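Local coordinates for peptidase M3B, oligoendopeptidase F (Enterococcus faecium, PDB 2QR4), which probably hydrolyses peptide bonds in oligopeptides as a zinc-dependent metallopeptidase of family M3, at residues E17-S22 and L44-Q49; R48-I53 and S78-K83; V55-K60 and A72-A77; V84-S89 and Q135-A140; S213-H218 and P494-N499. One frame throughout, in Å; residues are numbered along the deposited sequence.

Interaction 1 of 5, residues E17-S22 and L44-Q49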
# COMPACT_ATOMS: atom_id res chain seq x y z
N GLU A 17 4.11 16.58 -24.50
CA GLU A 17 4.70 16.79 -25.80
C GLU A 17 6.13 17.28 -25.65
O GLU A 17 7.03 16.80 -26.33
CB GLU A 17 3.87 17.77 -26.64
CG GLU A 17 4.46 19.18 -26.77
CD GLU A 17 5.20 19.39 -28.08
OE1 GLU A 17 5.48 20.56 -28.45
OE2 GLU A 17 5.49 18.37 -28.75
N GLU A 18 6.35 18.24 -24.75
CA GLU A 18 7.69 18.77 -24.53
C GLU A 18 8.63 17.61 -24.21
O GLU A 18 9.80 17.60 -24.59
CB GLU A 18 7.69 19.76 -23.36
CG GLU A 18 8.92 20.66 -23.33
CD GLU A 18 8.96 21.57 -22.11
OE1 GLU A 18 8.04 21.51 -21.27
OE2 GLU A 18 9.94 22.34 -21.99
N LEU A 19 8.08 16.63 -23.51
CA LEU A 19 8.83 15.49 -23.02
C LEU A 19 9.51 14.70 -24.13
O LEU A 19 10.51 14.03 -23.90
CB LEU A 19 7.89 14.57 -22.27
CG LEU A 19 8.51 13.72 -21.20
CD1 LEU A 19 9.23 14.63 -20.24
CD2 LEU A 19 7.41 12.95 -20.52
N LYS A 20 8.95 14.78 -25.34
CA LYS A 20 9.49 14.06 -26.48
C LYS A 20 10.88 14.57 -26.83
O LYS A 20 11.69 13.83 -27.39
CB LYS A 20 8.54 14.17 -27.68
CG LYS A 20 7.23 13.40 -27.47
CD LYS A 20 6.14 13.84 -28.45
CE LYS A 20 4.82 13.09 -28.16
NZ LYS A 20 3.66 13.69 -28.88
N GLN A 21 11.16 15.81 -26.47
CA GLN A 21 12.46 16.42 -26.74
C GLN A 21 13.55 15.86 -25.81
O GLN A 21 14.73 16.18 -25.97
CB GLN A 21 12.37 17.94 -26.64
CG GLN A 21 11.51 18.56 -27.74
CD GLN A 21 10.63 19.70 -27.24
OE1 GLN A 21 11.11 20.64 -26.61
NE2 GLN A 21 9.33 19.61 -27.53
N SER A 22 13.16 15.04 -24.85
CA SER A 22 14.11 14.38 -23.96
C SER A 22 15.10 13.52 -24.74
O SER A 22 16.29 13.52 -24.47
CB SER A 22 13.38 13.49 -22.97
OG SER A 22 14.27 13.05 -21.96
N LEU A 44 15.38 20.45 -16.00
CA LEU A 44 14.94 21.21 -14.84
C LEU A 44 13.60 21.87 -15.14
O LEU A 44 12.73 21.95 -14.29
CB LEU A 44 15.99 22.24 -14.44
CG LEU A 44 16.76 21.93 -13.14
CD1 LEU A 44 16.73 20.46 -12.76
CD2 LEU A 44 18.19 22.44 -13.22
N ARG A 45 13.44 22.33 -16.37
CA ARG A 45 12.26 23.05 -16.76
C ARG A 45 11.07 22.10 -16.78
O ARG A 45 9.99 22.43 -16.28
CB ARG A 45 12.48 23.67 -18.13
CG ARG A 45 11.29 24.33 -18.74
CD ARG A 45 11.29 24.11 -20.25
NE ARG A 45 12.55 24.47 -20.89
CZ ARG A 45 13.01 23.92 -22.01
NH1 ARG A 45 12.32 22.95 -22.60
NH2 ARG A 45 14.18 24.32 -22.52
N VAL A 46 11.26 20.91 -17.35
CA VAL A 46 10.18 19.94 -17.46
C VAL A 46 9.86 19.39 -16.09
O VAL A 46 8.69 19.29 -15.69
CB VAL A 46 10.53 18.80 -18.43
CG1 VAL A 46 9.55 17.70 -18.32
CG2 VAL A 46 10.49 19.31 -19.84
N TYR A 47 10.91 19.07 -15.34
CA TYR A 47 10.76 18.39 -14.07
C TYR A 47 10.04 19.29 -13.07
O TYR A 47 9.07 18.88 -12.44
CB TYR A 47 12.13 17.94 -13.55
CG TYR A 47 12.08 17.10 -12.30
CD1 TYR A 47 11.92 15.72 -12.37
CD2 TYR A 47 12.21 17.69 -11.05
CE1 TYR A 47 11.89 14.95 -11.21
CE2 TYR A 47 12.18 16.94 -9.90
CZ TYR A 47 12.01 15.57 -9.98
OH TYR A 47 11.99 14.84 -8.81
N ARG A 48 10.49 20.54 -12.98
CA ARG A 48 9.87 21.47 -12.04
C ARG A 48 8.44 21.85 -12.38
O ARG A 48 7.62 22.04 -11.48
CB ARG A 48 10.76 22.69 -11.83
CG ARG A 48 12.05 22.32 -11.06
CD ARG A 48 12.85 23.54 -10.62
NE ARG A 48 14.18 23.18 -10.14
CZ ARG A 48 15.12 24.07 -9.83
NH1 ARG A 48 14.87 25.36 -9.95
NH2 ARG A 48 16.32 23.67 -9.40
N GLN A 49 8.11 21.96 -13.66
CA GLN A 49 6.73 22.23 -14.04
C GLN A 49 5.79 21.09 -13.65
O GLN A 49 4.61 21.30 -13.39
CB GLN A 49 6.61 22.49 -15.53
CG GLN A 49 6.92 23.93 -15.91
CD GLN A 49 7.45 24.06 -17.33
OE1 GLN A 49 7.09 23.27 -18.23
NE2 GLN A 49 8.30 25.07 -17.54
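The E18 carboxylate and the R45 guanidinium meet edge to edge and nearly coplanar, their planes only 3° apart. E18 OE2 faces R45 NH1 in a salt bridge modelled at 2.5 Å; this length is doubtful, because OE2 also sits too close to the R45 chain, so the pairing is surer than its exact geometry. The second carboxylate oxygen turns the other way: OE1 of E18 lies 3.6 Å from OE1 of Q49, with the carboxylate and amide planes inclined by 23°. V46 approaches E18 from the opposite direction, its CG2 methyl 3.5 Å from E18 CD.

E18 reaches this far because its chain is stretched out, with CG anti to the backbone N (chi1 -163°) and the carbons beyond it extended. R45 is bent at its second and third torsions, which bring the NH1 edge of the guanidinium round to the carboxylate. The contact joins the 17-22 segment, on helix 4-18, to helix 33-63 in the all-helical N-terminal part of the chain, and the bridge spans the surface side of the joint.

V46 forks between two partners. While CG2 serves E18, CG1 meets CD1 of L19 at 3.6 Å, the two side chains crossing at about a right angle. Both of these apolar residues also touch V84 of helix 68-87, and L19 packs on A87 as well. A little further along the chain, S22 OG is hydrogen-bonded to A87 O and W90 NE1, linking the 17-22 segment to the C-terminal end of helix 68-87 and to the residues just after it.

Interaction 2 of 5, residues R48-I53 and S78-K83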
# COMPACT_ATOMS: atom_id res chain seq x y z
N ARG A 48 10.49 20.54 -12.98
CA ARG A 48 9.87 21.47 -12.04
C ARG A 48 8.44 21.85 -12.38
O ARG A 48 7.62 22.04 -11.48
CB ARG A 48 10.76 22.69 -11.83
CG ARG A 48 12.05 22.32 -11.06
CD ARG A 48 12.85 23.54 -10.62
NE ARG A 48 14.18 23.18 -10.14
CZ ARG A 48 15.12 24.07 -9.83
NH1 ARG A 48 14.87 25.36 -9.95
NH2 ARG A 48 16.32 23.67 -9.40
N GLN A 49 8.11 21.96 -13.66
CA GLN A 49 6.73 22.23 -14.04
C GLN A 49 5.79 21.09 -13.65
O GLN A 49 4.61 21.30 -13.39
CB GLN A 49 6.61 22.49 -15.53
CG GLN A 49 6.92 23.93 -15.91
CD GLN A 49 7.45 24.06 -17.33
OE1 GLN A 49 7.09 23.27 -18.23
NE2 GLN A 49 8.30 25.07 -17.54
N THR A 50 6.33 19.87 -13.61
CA THR A 50 5.55 18.71 -13.27
C THR A 50 5.42 18.58 -11.76
O THR A 50 4.39 18.13 -11.25
CB THR A 50 6.20 17.45 -13.85
OG1 THR A 50 6.30 17.59 -15.27
CG2 THR A 50 5.37 16.23 -13.53
N GLU A 51 6.46 18.99 -11.04
CA GLU A 51 6.46 18.94 -9.59
C GLU A 51 5.37 19.87 -9.06
O GLU A 51 4.63 19.50 -8.14
CB GLU A 51 7.84 19.34 -9.06
CG GLU A 51 8.06 19.09 -7.57
CD GLU A 51 9.49 18.65 -7.26
OE1 GLU A 51 10.40 18.94 -8.06
OE2 GLU A 51 9.69 18.00 -6.21
N VAL A 52 5.26 21.04 -9.66
CA VAL A 52 4.27 22.05 -9.30
C VAL A 52 2.84 21.51 -9.41
O VAL A 52 2.07 21.61 -8.48
CB VAL A 52 4.43 23.33 -10.17
CG1 VAL A 52 3.15 24.15 -10.19
CG2 VAL A 52 5.62 24.17 -9.69
N ILE A 53 2.52 20.94 -10.56
CA ILE A 53 1.24 20.27 -10.77
C ILE A 53 1.03 19.12 -9.79
O ILE A 53 -0.04 18.96 -9.22
CB ILE A 53 1.18 19.71 -12.20
CG1 ILE A 53 1.30 20.84 -13.22
CG2 ILE A 53 -0.09 18.90 -12.43
CD1 ILE A 53 1.47 20.32 -14.63
N SER A 78 -0.10 12.04 -10.58
CA SER A 78 0.92 11.07 -10.19
C SER A 78 1.48 10.33 -11.39
O SER A 78 2.69 10.17 -11.51
CB SER A 78 0.42 10.08 -9.13
OG SER A 78 0.07 10.79 -7.96
N SER A 79 0.60 9.89 -12.30
CA SER A 79 1.07 9.20 -13.51
C SER A 79 2.00 10.10 -14.32
O SER A 79 3.04 9.65 -14.77
CB SER A 79 -0.09 8.77 -14.41
OG SER A 79 -0.96 7.93 -13.70
N LEU A 80 1.62 11.36 -14.49
CA LEU A 80 2.42 12.34 -15.24
C LEU A 80 3.79 12.48 -14.59
O LEU A 80 4.80 12.48 -15.27
CB LEU A 80 1.75 13.71 -15.21
CG LEU A 80 1.79 14.71 -16.39
CD1 LEU A 80 1.98 16.09 -15.84
CD2 LEU A 80 2.86 14.40 -17.41
N PHE A 81 3.80 12.60 -13.26
CA PHE A 81 5.04 12.79 -12.52
C PHE A 81 6.00 11.62 -12.72
O PHE A 81 7.17 11.82 -13.05
CB PHE A 81 4.76 12.98 -11.03
CG PHE A 81 5.92 13.56 -10.27
CD1 PHE A 81 6.58 14.69 -10.74
CD2 PHE A 81 6.35 12.97 -9.10
CE1 PHE A 81 7.65 15.23 -10.04
CE2 PHE A 81 7.42 13.51 -8.39
CZ PHE A 81 8.07 14.64 -8.86
N SER A 82 5.51 10.40 -12.52
CA SER A 82 6.33 9.21 -12.76
C SER A 82 6.77 9.11 -14.22
O SER A 82 7.90 8.74 -14.50
CB SER A 82 5.65 7.91 -12.30
OG SER A 82 4.31 7.85 -12.75
N LYS A 83 5.88 9.48 -15.14
CA LYS A 83 6.23 9.42 -16.54
C LYS A 83 7.39 10.39 -16.84
O LYS A 83 8.35 10.03 -17.52
CB LYS A 83 5.03 9.74 -17.42
CG LYS A 83 5.37 9.65 -18.90
CD LYS A 83 4.15 9.74 -19.80
CE LYS A 83 3.77 11.18 -20.09
NZ LYS A 83 2.60 11.26 -21.01
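T50 and F81 make the central apolar contact, and they are also where the two backbones come nearest, with T50 CA 6.0 Å from F81 CA. The CG2 methyl of T50 touches the ring at its edge, in the ring plane, 3.4 Å from F81 CD1. It also meets the leucine beside the ring, standing 4.1 Å from CD1 of L80. I53 extends this apolar strip by one turn, its CD1 4.4 Å from the same L80 methyl. A second neighbour of the ring is backbone: F81 CE1 lies 3.9 Å from E51 CA, an oblique approach, and the ring is further stacked with Y54.

The one polar group of T50 is satisfied within its own helix. T50 turns CG2 to the partner because its hydroxyl is beside the backbone N (chi1 -58°), where OG1 bonds V46 O one turn back; the threonine therefore presents chiefly its methyl to F81 and L80.

L15 touches I53 and Y12 touches L80, so helix 4-18 covers one flank of the pair. The axes of the two segments pass 9.4 Å apart at 158°, the antiparallel geometry of a helical hairpin between helices 33-63 and 68-87.

Interaction 3 of 5, residues V55-K60 and A72-A77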
# COMPACT_ATOMS: atom_id res chain seq x y z
N VAL A 55 2.47 18.56 -6.64
CA VAL A 55 2.28 19.15 -5.32
C VAL A 55 0.88 19.76 -5.17
O VAL A 55 0.21 19.57 -4.16
CB VAL A 55 3.37 20.21 -5.03
CG1 VAL A 55 2.91 21.21 -3.97
CG2 VAL A 55 4.67 19.53 -4.63
N TYR A 56 0.43 20.47 -6.20
CA TYR A 56 -0.89 21.09 -6.16
C TYR A 56 -2.02 20.08 -6.06
O TYR A 56 -2.95 20.25 -5.27
CB TYR A 56 -1.11 21.96 -7.40
CG TYR A 56 -2.51 22.53 -7.46
CD1 TYR A 56 -2.96 23.41 -6.47
CD2 TYR A 56 -3.39 22.18 -8.48
CE1 TYR A 56 -4.25 23.94 -6.52
CE2 TYR A 56 -4.68 22.72 -8.54
CZ TYR A 56 -5.10 23.59 -7.55
OH TYR A 56 -6.37 24.13 -7.58
N ALA A 57 -1.96 19.04 -6.89
CA ALA A 57 -3.01 18.04 -6.91
C ALA A 57 -3.02 17.25 -5.60
O ALA A 57 -4.07 16.87 -5.10
CB ALA A 57 -2.83 17.12 -8.09
N HIS A 58 -1.83 17.00 -5.07
CA HIS A 58 -1.68 16.28 -3.82
C HIS A 58 -2.35 17.09 -2.72
O HIS A 58 -3.12 16.56 -1.93
CB HIS A 58 -0.20 16.07 -3.53
CG HIS A 58 0.08 15.16 -2.37
ND1 HIS A 58 0.73 13.95 -2.52
CD2 HIS A 58 -0.16 15.30 -1.05
CE1 HIS A 58 0.85 13.37 -1.34
NE2 HIS A 58 0.32 14.17 -0.43
N LEU A 59 -2.07 18.39 -2.70
CA LEU A 59 -2.67 19.26 -1.69
C LEU A 59 -4.19 19.18 -1.73
O LEU A 59 -4.84 18.94 -0.72
CB LEU A 59 -2.20 20.71 -1.83
CG LEU A 59 -1.12 21.11 -0.82
CD1 LEU A 59 0.08 20.16 -0.87
CD2 LEU A 59 -0.68 22.56 -1.02
N LYS A 60 -4.75 19.39 -2.92
CA LYS A 60 -6.18 19.33 -3.09
C LYS A 60 -6.76 17.97 -2.65
O LYS A 60 -7.81 17.92 -2.02
CB LYS A 60 -6.55 19.66 -4.54
CG LYS A 60 -6.75 21.14 -4.78
CD LYS A 60 -7.84 21.38 -5.82
CE LYS A 60 -8.34 22.82 -5.78
NZ LYS A 60 -9.04 23.18 -4.51
N ALA A 72 -9.25 11.79 -8.78
CA ALA A 72 -8.93 11.65 -10.20
C ALA A 72 -7.79 12.56 -10.63
O ALA A 72 -6.90 12.14 -11.37
CB ALA A 72 -10.16 11.93 -11.04
N LEU A 73 -7.84 13.81 -10.17
CA LEU A 73 -6.84 14.80 -10.52
C LEU A 73 -5.48 14.35 -9.99
O LEU A 73 -4.47 14.37 -10.71
CB LEU A 73 -7.22 16.15 -9.93
CG LEU A 73 -7.02 17.42 -10.75
CD1 LEU A 73 -5.58 17.89 -10.67
CD2 LEU A 73 -7.44 17.20 -12.18
N TYR A 74 -5.47 13.91 -8.73
CA TYR A 74 -4.24 13.47 -8.08
C TYR A 74 -3.64 12.23 -8.75
O TYR A 74 -2.43 12.14 -8.95
CB TYR A 74 -4.50 13.24 -6.58
CG TYR A 74 -3.31 12.71 -5.82
CD1 TYR A 74 -2.06 13.33 -5.91
CD2 TYR A 74 -3.43 11.61 -4.98
CE1 TYR A 74 -0.96 12.85 -5.22
CE2 TYR A 74 -2.33 11.11 -4.28
CZ TYR A 74 -1.10 11.73 -4.40
OH TYR A 74 -0.03 11.25 -3.70
N ALA A 75 -4.48 11.29 -9.12
CA ALA A 75 -4.04 10.12 -9.87
C ALA A 75 -3.44 10.53 -11.23
O ALA A 75 -2.36 10.09 -11.58
CB ALA A 75 -5.21 9.16 -10.06
N ARG A 76 -4.14 11.37 -11.99
CA ARG A 76 -3.58 11.79 -13.28
C ARG A 76 -2.24 12.50 -13.08
O ARG A 76 -1.31 12.30 -13.86
CB ARG A 76 -4.57 12.67 -14.07
CG ARG A 76 -5.81 11.91 -14.52
CD ARG A 76 -6.69 12.70 -15.48
NE ARG A 76 -7.41 11.80 -16.40
CZ ARG A 76 -8.70 11.45 -16.28
NH1 ARG A 76 -9.23 10.63 -17.18
NH2 ARG A 76 -9.45 11.92 -15.29
N ALA A 77 -2.12 13.29 -12.02
CA ALA A 77 -0.88 14.02 -11.76
C ALA A 77 0.24 13.11 -11.30
O ALA A 77 1.41 13.36 -11.61
CB ALA A 77 -1.09 15.17 -10.77
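A57 presses its methyl into the surface of the facing helix, and three residues receive it. CB of A57 lies 3.7 Å from CB of A77, 3.8 Å from CD1 of L73 and 3.9 Å from CA of Y74, so it rests against backbone as well as side chains. With only a methyl on each side at A57 and A77, the segment axes come within 8.4 Å, and A57 CA is 4.9 Å from Y74 CA.

Beside this alanine seam lie H58 and Y74, side by side and pointing the same way. In each, CG is anti to the backbone N (chi1 -172° for H58), which carries both rings out along the same flank of the hairpin. The rings are steeply inclined, their planes at 81° and their centroids 4.9 Å apart, an oblique pairing. The base of one touches the rim of the other, with H58 CB 3.7 Å from Y74 CE1, and farther out H58 ND1 is 3.0 Å from Y74 OH.

What fixes the tyrosine hydroxyl lies beyond the pair: Y74 OH is hydrogen-bonded to OD1 of D151, on helix 143-160, so that the phenol links the hairpin to a third helix. L73 and R76 are met by F8 of helix 4-18, and L73 also by D5.

The segments run antiparallel at 151°, next to the turn that joins helices 33-63 and 68-87. Helix 4-18 lies against one flank and helix 143-160 receives the tyrosine, while P458 of the second subunit packs on A72, A75 and R76.

Interaction 4 of 5, residues V84-S89 and Q135-A140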
# COMPACT_ATOMS: atom_id res chain seq x y z
N VAL A 84 7.28 11.61 -16.31
CA VAL A 84 8.32 12.63 -16.46
C VAL A 84 9.62 12.24 -15.75
O VAL A 84 10.70 12.33 -16.32
CB VAL A 84 7.82 14.00 -15.94
CG1 VAL A 84 8.98 14.97 -15.78
CG2 VAL A 84 6.79 14.58 -16.88
N SER A 85 9.51 11.80 -14.50
CA SER A 85 10.66 11.38 -13.72
C SER A 85 11.38 10.25 -14.43
O SER A 85 12.61 10.24 -14.50
CB SER A 85 10.23 10.90 -12.34
OG SER A 85 9.75 11.98 -11.56
N GLU A 86 10.62 9.31 -14.95
CA GLU A 86 11.21 8.19 -15.65
C GLU A 86 11.93 8.68 -16.92
O GLU A 86 13.05 8.25 -17.21
CB GLU A 86 10.15 7.14 -16.00
CG GLU A 86 10.75 5.82 -16.51
CD GLU A 86 11.29 5.92 -17.93
OE1 GLU A 86 10.77 6.76 -18.70
OE2 GLU A 86 12.23 5.17 -18.27
N ALA A 87 11.28 9.56 -17.67
CA ALA A 87 11.80 10.00 -18.96
C ALA A 87 13.08 10.82 -18.84
O ALA A 87 13.82 11.00 -19.80
CB ALA A 87 10.73 10.77 -19.72
N VAL A 88 13.35 11.29 -17.62
CA VAL A 88 14.41 12.24 -17.36
C VAL A 88 15.45 11.60 -16.42
O VAL A 88 16.42 12.23 -15.97
CB VAL A 88 13.76 13.53 -16.78
CG1 VAL A 88 14.17 13.84 -15.33
CG2 VAL A 88 13.91 14.69 -17.72
N SER A 89 15.27 10.30 -16.17
CA SER A 89 16.12 9.56 -15.24
C SER A 89 17.53 9.26 -15.77
O SER A 89 18.40 8.86 -15.00
CB SER A 89 15.43 8.26 -14.82
OG SER A 89 15.21 7.40 -15.93
N GLN A 135 18.84 1.47 -13.68
CA GLN A 135 18.30 1.37 -12.33
C GLN A 135 17.45 2.58 -11.98
O GLN A 135 16.37 2.41 -11.43
CB GLN A 135 19.42 1.20 -11.31
CG GLN A 135 20.28 -0.04 -11.51
CD GLN A 135 21.61 0.04 -10.78
OE1 GLN A 135 22.41 0.94 -11.03
NE2 GLN A 135 21.85 -0.90 -9.86
N GLU A 136 17.93 3.78 -12.29
CA GLU A 136 17.19 5.02 -12.01
C GLU A 136 15.84 4.98 -12.72
O GLU A 136 14.82 5.41 -12.17
CB GLU A 136 17.97 6.28 -12.44
CG GLU A 136 19.21 6.56 -11.61
CD GLU A 136 18.88 6.86 -10.15
OE1 GLU A 136 17.68 7.05 -9.84
OE2 GLU A 136 19.82 6.90 -9.30
N SER A 137 15.85 4.48 -13.95
CA SER A 137 14.61 4.28 -14.70
C SER A 137 13.60 3.37 -13.97
O SER A 137 12.42 3.73 -13.84
CB SER A 137 14.92 3.75 -16.10
OG SER A 137 13.72 3.56 -16.82
N LEU A 138 14.05 2.23 -13.45
CA LEU A 138 13.15 1.36 -12.68
C LEU A 138 12.59 2.04 -11.43
O LEU A 138 11.39 1.98 -11.17
CB LEU A 138 13.87 0.08 -12.25
CG LEU A 138 13.51 -1.22 -12.93
CD1 LEU A 138 12.82 -0.99 -14.25
CD2 LEU A 138 14.77 -2.01 -13.11
N LEU A 139 13.48 2.64 -10.66
CA LEU A 139 13.11 3.33 -9.43
C LEU A 139 12.13 4.48 -9.67
O LEU A 139 11.18 4.64 -8.91
CB LEU A 139 14.36 3.85 -8.71
CG LEU A 139 15.00 3.05 -7.56
CD1 LEU A 139 14.48 1.63 -7.50
CD2 LEU A 139 16.51 3.06 -7.67
N ALA A 140 12.36 5.28 -10.71
CA ALA A 140 11.49 6.42 -10.97
C ALA A 140 10.14 5.91 -11.40
O ALA A 140 9.11 6.36 -10.88
CB ALA A 140 12.08 7.33 -12.06
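E86 and A140 bring the backbones together, their CA atoms 5.0 Å apart, just where helix 68-87 runs out and V88 becomes the first residue to leave helical angles. The A140 methyl fills this close approach, with CB 3.8 Å from E86 N and 4.0 Å from CB of S85.

One polar link crosses the contact. S137 OG donates to E86 OE2 at 2.6 Å, using the lone pair of that oxygen that points away from OE1. E86 bends at chi2 (-74°), which turns its carboxylate toward S137. S89 packs beside this link: its OG folds back to E86 O, 2.7 Å away, in a bond tilted 21° from the carbonyl plane, and S89 N shares the same acceptor, so two donors grip that carbonyl. The folded hydroxyl then lies 3.4 Å from S137 CA. E136 adds its CB against S89 O, while its carboxylate turns outward to a salt bridge with R229.

Helix 133-141 also faces the second subunit, whose L138 packs on Q135 and L139. With serine and alanine as the small residues at the join, this is a helix C-terminus docked closely on the side of a second helix.

Interaction 5 of 5, residues S213-H218 and P494-N499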
# COMPACT_ATOMS: atom_id res chain seq x y z
N SER A 213 0.29 -2.32 8.49
CA SER A 213 0.55 -2.74 7.13
C SER A 213 0.91 -1.54 6.26
O SER A 213 1.92 -1.56 5.57
CB SER A 213 -0.68 -3.49 6.59
OG SER A 213 -0.50 -3.86 5.23
N THR A 214 0.10 -0.48 6.29
CA THR A 214 0.39 0.70 5.44
C THR A 214 1.69 1.38 5.86
O THR A 214 2.51 1.72 5.01
CB THR A 214 -0.77 1.74 5.39
OG1 THR A 214 -1.19 2.09 6.72
CG2 THR A 214 -1.96 1.18 4.63
N LEU A 215 1.90 1.53 7.16
CA LEU A 215 3.09 2.23 7.66
C LEU A 215 4.33 1.38 7.48
O LEU A 215 5.35 1.85 7.00
CB LEU A 215 2.91 2.65 9.12
CG LEU A 215 4.07 3.40 9.77
CD1 LEU A 215 4.50 4.64 8.94
CD2 LEU A 215 3.73 3.77 11.21
N GLY A 216 4.23 0.11 7.87
CA GLY A 216 5.25 -0.89 7.57
C GLY A 216 5.74 -0.91 6.12
O GLY A 216 6.95 -0.94 5.86
N THR A 217 4.81 -0.87 5.17
CA THR A 217 5.19 -0.82 3.76
C THR A 217 6.00 0.45 3.45
O THR A 217 7.02 0.41 2.74
CB THR A 217 3.95 -0.87 2.87
OG1 THR A 217 3.21 -2.06 3.15
CG2 THR A 217 4.37 -0.85 1.41
N HIS A 218 5.55 1.57 4.00
CA HIS A 218 6.19 2.86 3.78
C HIS A 218 7.62 2.80 4.27
O HIS A 218 8.54 3.24 3.59
CB HIS A 218 5.45 3.98 4.54
CG HIS A 218 5.95 5.35 4.25
ND1 HIS A 218 5.77 5.96 3.03
CD2 HIS A 218 6.62 6.23 5.03
CE1 HIS A 218 6.31 7.16 3.06
NE2 HIS A 218 6.84 7.36 4.26
N PRO A 494 0.19 11.38 10.83
CA PRO A 494 0.50 11.53 9.39
C PRO A 494 2.00 11.67 9.12
O PRO A 494 2.49 11.25 8.06
CB PRO A 494 -0.22 12.85 9.00
CG PRO A 494 -1.24 13.09 10.07
CD PRO A 494 -0.71 12.44 11.33
N HIS A 495 2.72 12.25 10.06
CA HIS A 495 4.13 12.57 9.84
C HIS A 495 5.01 11.36 9.70
O HIS A 495 6.11 11.47 9.16
CB HIS A 495 4.66 13.49 10.93
CG HIS A 495 4.11 14.88 10.85
ND1 HIS A 495 2.99 15.27 11.56
CD2 HIS A 495 4.48 15.95 10.11
CE1 HIS A 495 2.72 16.53 11.28
NE2 HIS A 495 3.62 16.97 10.41
N PHE A 496 4.53 10.21 10.16
CA PHE A 496 5.31 8.99 10.03
C PHE A 496 5.35 8.51 8.59
O PHE A 496 6.15 7.64 8.27
CB PHE A 496 4.76 7.88 10.91
CG PHE A 496 5.05 8.07 12.36
CD1 PHE A 496 6.22 8.71 12.77
CD2 PHE A 496 4.17 7.59 13.32
CE1 PHE A 496 6.50 8.87 14.12
CE2 PHE A 496 4.45 7.75 14.68
CZ PHE A 496 5.62 8.39 15.07
N TYR A 497 4.48 9.07 7.75
CA TYR A 497 4.45 8.78 6.29
C TYR A 497 5.23 9.84 5.48
O TYR A 497 5.13 9.92 4.25
CB TYR A 497 3.00 8.69 5.76
CG TYR A 497 2.23 7.53 6.33
CD1 TYR A 497 2.23 6.28 5.69
CD2 TYR A 497 1.51 7.66 7.52
CE1 TYR A 497 1.53 5.21 6.20
CE2 TYR A 497 0.80 6.57 8.05
CZ TYR A 497 0.81 5.36 7.39
OH TYR A 497 0.13 4.29 7.91
N TYR A 498 6.00 10.67 6.17
CA TYR A 498 6.95 11.53 5.49
C TYR A 498 8.26 10.75 5.50
O TYR A 498 8.25 9.53 5.30
CB TYR A 498 7.08 12.86 6.23
CG TYR A 498 5.85 13.74 6.09
CD1 TYR A 498 4.61 13.19 5.78
CD2 TYR A 498 5.93 15.11 6.26
CE1 TYR A 498 3.48 13.98 5.65
CE2 TYR A 498 4.80 15.92 6.13
CZ TYR A 498 3.58 15.34 5.82
OH TYR A 498 2.46 16.12 5.69
N ASN A 499 9.37 11.42 5.75
CA ASN A 499 10.66 10.74 5.68
C ASN A 499 11.67 11.41 6.62
O ASN A 499 12.51 12.20 6.20
CB ASN A 499 11.17 10.76 4.22
CG ASN A 499 12.33 9.81 3.99
OD1 ASN A 499 12.65 8.97 4.84
ND2 ASN A 499 12.97 9.93 2.83
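Two hydrogen bonds tie helix 208-228 to the loop, one at H218 and one between the T214 and Y497 hydroxyls. H218 NE2 donates to Y498 O at 2.8 Å and 172°, nearly straight, with the acceptor in the plane of the imidazole and the donor in the carbonyl plane. T214 OG1 and Y497 OH lie 2.8 Å apart; either could donate, and OG1 is also bonded to F211 O.

The aromatic contacts centre on Y497. CD1 of L215 sits over the middle of its ring, 4.0 Å from the centroid and 10° off the normal, a CH-pi contact. H218 approaches obliquely: the ring planes meet at 50°, with Y497 CD1 over a face of the imidazole, 4.1 Å from CG. F153 stacks with Y497, and H222 meets H218 edge-to-face.

Among apolar contacts, L215 CD1 also reaches F496 CB at 3.8 Å, so one methyl serves both the tyrosine and the phenylalanine.

In M3 peptidases a tyrosine-bearing loop borders the active site, and this one may lie near the catalytic centre. Helix 143-160 covers the contact through S149, S150 and T152, M449 of helix 418-454 packs on L215 and F496, and S213 OG bonds T152 OG1 of the second subunit.

In the fold
Interactions 2 and 3 are successive levels of one antiparallel hairpin of helices 33-63 and 68-87, buried and mainly apolar, with interaction 3 nested inside the loop closed by interaction 2. Interactions 1 and 4 lie toward the hairpin's far end, nearer the surface, and rely more on charged or hydroxyl groups; they join through the S22 OG and A87 O pair. Interaction 1 brings in helix 4-18 and interaction 4 helix 133-141. Interaction 5 stands apart, nearest atoms about 7 Å from interaction 3, and joins segments hundreds of residues apart inside the peptidase region, mixing hydrogen bonds with aromatic packing. Interactions 2 to 5 all come within reach of the second subunit, interaction 2 through S79 alone.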